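Local coordinates for 49 protein (PDB 6A4V) that probably interacts with the host poly(ADP-ribose) polymerase 1 and thereby helps the herpesvirus to replicate, at residues Gly138-Leu143 against Pro148-Ile153. Sequence-based numbering, arbitrary orientation.
Sequences GTVNLL and PEILSI
Val140 and Leu143, one turn apart on helix 131-146, face Leu151 and Ile150 of the short 3-10 segment 148-152, which the chain forms soon after that helix ends. The CA atoms of Val140 and Leu151 lie 7.1 Å apart, the same separation as for the CA atoms of Leu143 and Ile150. The pairing thus runs in reverse order, Leu143 meeting the earlier Ile150, as 148-153 turns back and passes largely across the helix. The helix is held by i to i+4 bonds such as Leu142 N to Gly138 O, whereas the 3-10 segment bonds three residues back, Leu151 N reaching Pro148 O at 3.1 Å.

Methyl groups of 148-153 meet the helix by van der Waals contact, partly on side-chain carbons and partly on the Val140 carbonyl oxygen. Ile150 points its CB at the helix, and its CG2 branch sits 4.1 Å from Leu143 CB and equally 4.1 Å from Val140 O, settling between that oxygen and the Leu143 side chain. In this almost wholly helical protein, the 3-10 turn belongs to the connection between helix 131-146 and helix 161-168, and folds back onto the first of them. Leu151, though exposed, works from beside Ile150: its CD2 methyl comes to 3.9 Å from Val140 O and 4.1 Å from Val140 CG1, the two side chains running past each other in opposite directions. Val140 can offer that methyl because CG1 stands anti to the backbone N (chi1 177°), next to its own carbonyl carbon, so methyl and oxygen meet the same leucine branch.

Leu142 packs on Phe113, Ile116 and Leu117 of helix 111-126, while Leu143 also meets Leu217 of helix 213-235. Phe168 of helix 161-168 touches Val140, Leu143 and Ile153, extending the apolar cluster beyond the two segments.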
loop_
_atom_site.group_PDB
_atom_site.type_symbol
_atom_site.label_atom_id
_atom_site.label_comp_id
_atom_site.label_asym_id
_atom_site.label_seq_id
_atom_site.Cartn_x
_atom_site.Cartn_y
_atom_site.Cartn_z
ATOM N N GLY B 138 -18.439 -17.599 -25.432
ATOM C CA GLY B 138 -17.390 -17.016 -26.278
ATOM C C GLY B 138 -16.114 -17.839 -26.241
ATOM O O GLY B 138 -15.583 -18.332 -27.238
ATOM N N THR B 139 -15.625 -18.057 -25.052
ATOM C CA THR B 139 -14.323 -18.628 -24.926
ATOM C C THR B 139 -14.345 -20.048 -25.504
ATOM O O THR B 139 -13.596 -20.349 -26.406
ATOM C CB THR B 139 -13.897 -18.512 -23.464
ATOM O OG1 THR B 139 -14.076 -17.120 -23.171
ATOM C CG2 THR B 139 -12.469 -18.942 -23.238
ATOM N N VAL B 140 -15.251 -20.880 -24.984
ATOM C CA VAL B 140 -15.447 -22.228 -25.452
ATOM C C VAL B 140 -15.559 -22.233 -26.983
ATOM O O VAL B 140 -14.984 -23.120 -27.648
ATOM C CB VAL B 140 -16.661 -22.898 -24.793
ATOM C CG1 VAL B 140 -16.868 -24.279 -25.364
ATOM C CG2 VAL B 140 -16.503 -22.990 -23.276
ATOM N N ASN B 141 -16.240 -21.238 -27.549
ATOM C CA ASN B 141 -16.378 -21.207 -28.995
ATOM C C ASN B 141 -15.135 -20.783 -29.774
ATOM O O ASN B 141 -15.013 -21.195 -30.970
ATOM C CB ASN B 141 -17.526 -20.316 -29.424
ATOM C CG ASN B 141 -18.819 -21.088 -29.336
ATOM O OD1 ASN B 141 -19.309 -21.535 -30.359
ATOM N ND2 ASN B 141 -19.360 -21.247 -28.129
ATOM N N LEU B 142 -14.278 -19.902 -29.215
ATOM C CA LEU B 142 -13.066 -19.566 -29.940
ATOM C C LEU B 142 -12.233 -20.850 -29.956
ATOM O O LEU B 142 -11.642 -21.220 -30.965
ATOM C CB LEU B 142 -12.286 -18.379 -29.344
ATOM C CG LEU B 142 -12.995 -17.028 -29.329
ATOM C CD1 LEU B 142 -12.543 -16.192 -28.156
ATOM C CD2 LEU B 142 -12.806 -16.249 -30.609
ATOM N N LEU B 143 -12.224 -21.535 -28.831
ATOM C CA LEU B 143 -11.510 -22.804 -28.686
ATOM C C LEU B 143 -11.986 -23.825 -29.735
ATOM O O LEU B 143 -11.162 -24.575 -30.304
ATOM C CB LEU B 143 -11.704 -23.314 -27.257
ATOM C CG LEU B 143 -10.823 -22.627 -26.220
ATOM C CD1 LEU B 143 -11.198 -23.059 -24.805
ATOM C CD2 LEU B 143 -9.352 -22.914 -26.489
ATOM N N PRO B 148 -12.614 -28.750 -32.844
ATOM C CA PRO B 148 -14.022 -29.044 -32.565
ATOM C C PRO B 148 -14.370 -30.111 -31.522
ATOM O O PRO B 148 -15.465 -30.063 -30.986
ATOM C CB PRO B 148 -14.527 -29.565 -33.919
ATOM C CG PRO B 148 -13.664 -28.858 -34.911
ATOM C CD PRO B 148 -12.299 -28.935 -34.270
ATOM N N GLU B 149 -13.461 -31.046 -31.236
ATOM C CA GLU B 149 -13.747 -32.084 -30.212
ATOM C C GLU B 149 -14.204 -31.400 -28.922
ATOM O O GLU B 149 -14.981 -31.971 -28.141
ATOM C CB GLU B 149 -12.546 -32.959 -29.824
ATOM C CG GLU B 149 -11.449 -33.072 -30.870
ATOM C CD GLU B 149 -10.365 -32.007 -30.810
ATOM O OE1 GLU B 149 -10.480 -31.090 -29.973
ATOM O OE2 GLU B 149 -9.405 -32.099 -31.606
ATOM N N ILE B 150 -13.661 -30.198 -28.685
ATOM C CA ILE B 150 -13.808 -29.451 -27.404
ATOM C C ILE B 150 -15.286 -29.161 -27.100
ATOM O O ILE B 150 -15.653 -29.068 -25.945
ATOM C CB ILE B 150 -12.937 -28.170 -27.423
ATOM C CG1 ILE B 150 -11.659 -28.403 -26.611
ATOM C CG2 ILE B 150 -13.693 -26.922 -26.956
ATOM C CD1 ILE B 150 -10.565 -27.390 -26.860
ATOM N N LEU B 151 -16.115 -29.027 -28.139
ATOM C CA LEU B 151 -17.454 -28.494 -28.015
ATOM C C LEU B 151 -18.415 -29.512 -27.384
ATOM O O LEU B 151 -19.449 -29.113 -26.805
ATOM C CB LEU B 151 -17.927 -28.036 -29.399
ATOM C CG LEU B 151 -17.206 -26.801 -29.927
ATOM C CD1 LEU B 151 -17.411 -26.589 -31.430
ATOM C CD2 LEU B 151 -17.634 -25.577 -29.149
ATOM N N SER B 152 -18.071 -30.802 -27.440
ATOM C CA SER B 152 -18.884 -31.848 -26.804
ATOM C C SER B 152 -18.645 -31.928 -25.284
ATOM O O SER B 152 -19.220 -32.807 -24.637
ATOM C CB SER B 152 -18.620 -33.176 -27.450
ATOM O OG SER B 152 -18.090 -33.002 -28.759
ATOM N N ILE B 153 -17.827 -31.029 -24.706
ATOM C CA ILE B 153 -17.460 -31.123 -23.276
ATOM C C ILE B 153 -18.541 -30.453 -22.436
ATOM O O ILE B 153 -18.731 -29.241 -22.523
ATOM C CB ILE B 153 -16.063 -30.534 -22.976
ATOM C CG1 ILE B 153 -14.986 -31.154 -23.868
ATOM C CG2 ILE B 153 -15.716 -30.711 -21.501
ATOM C CD1 ILE B 153 -13.676 -30.419 -23.843
#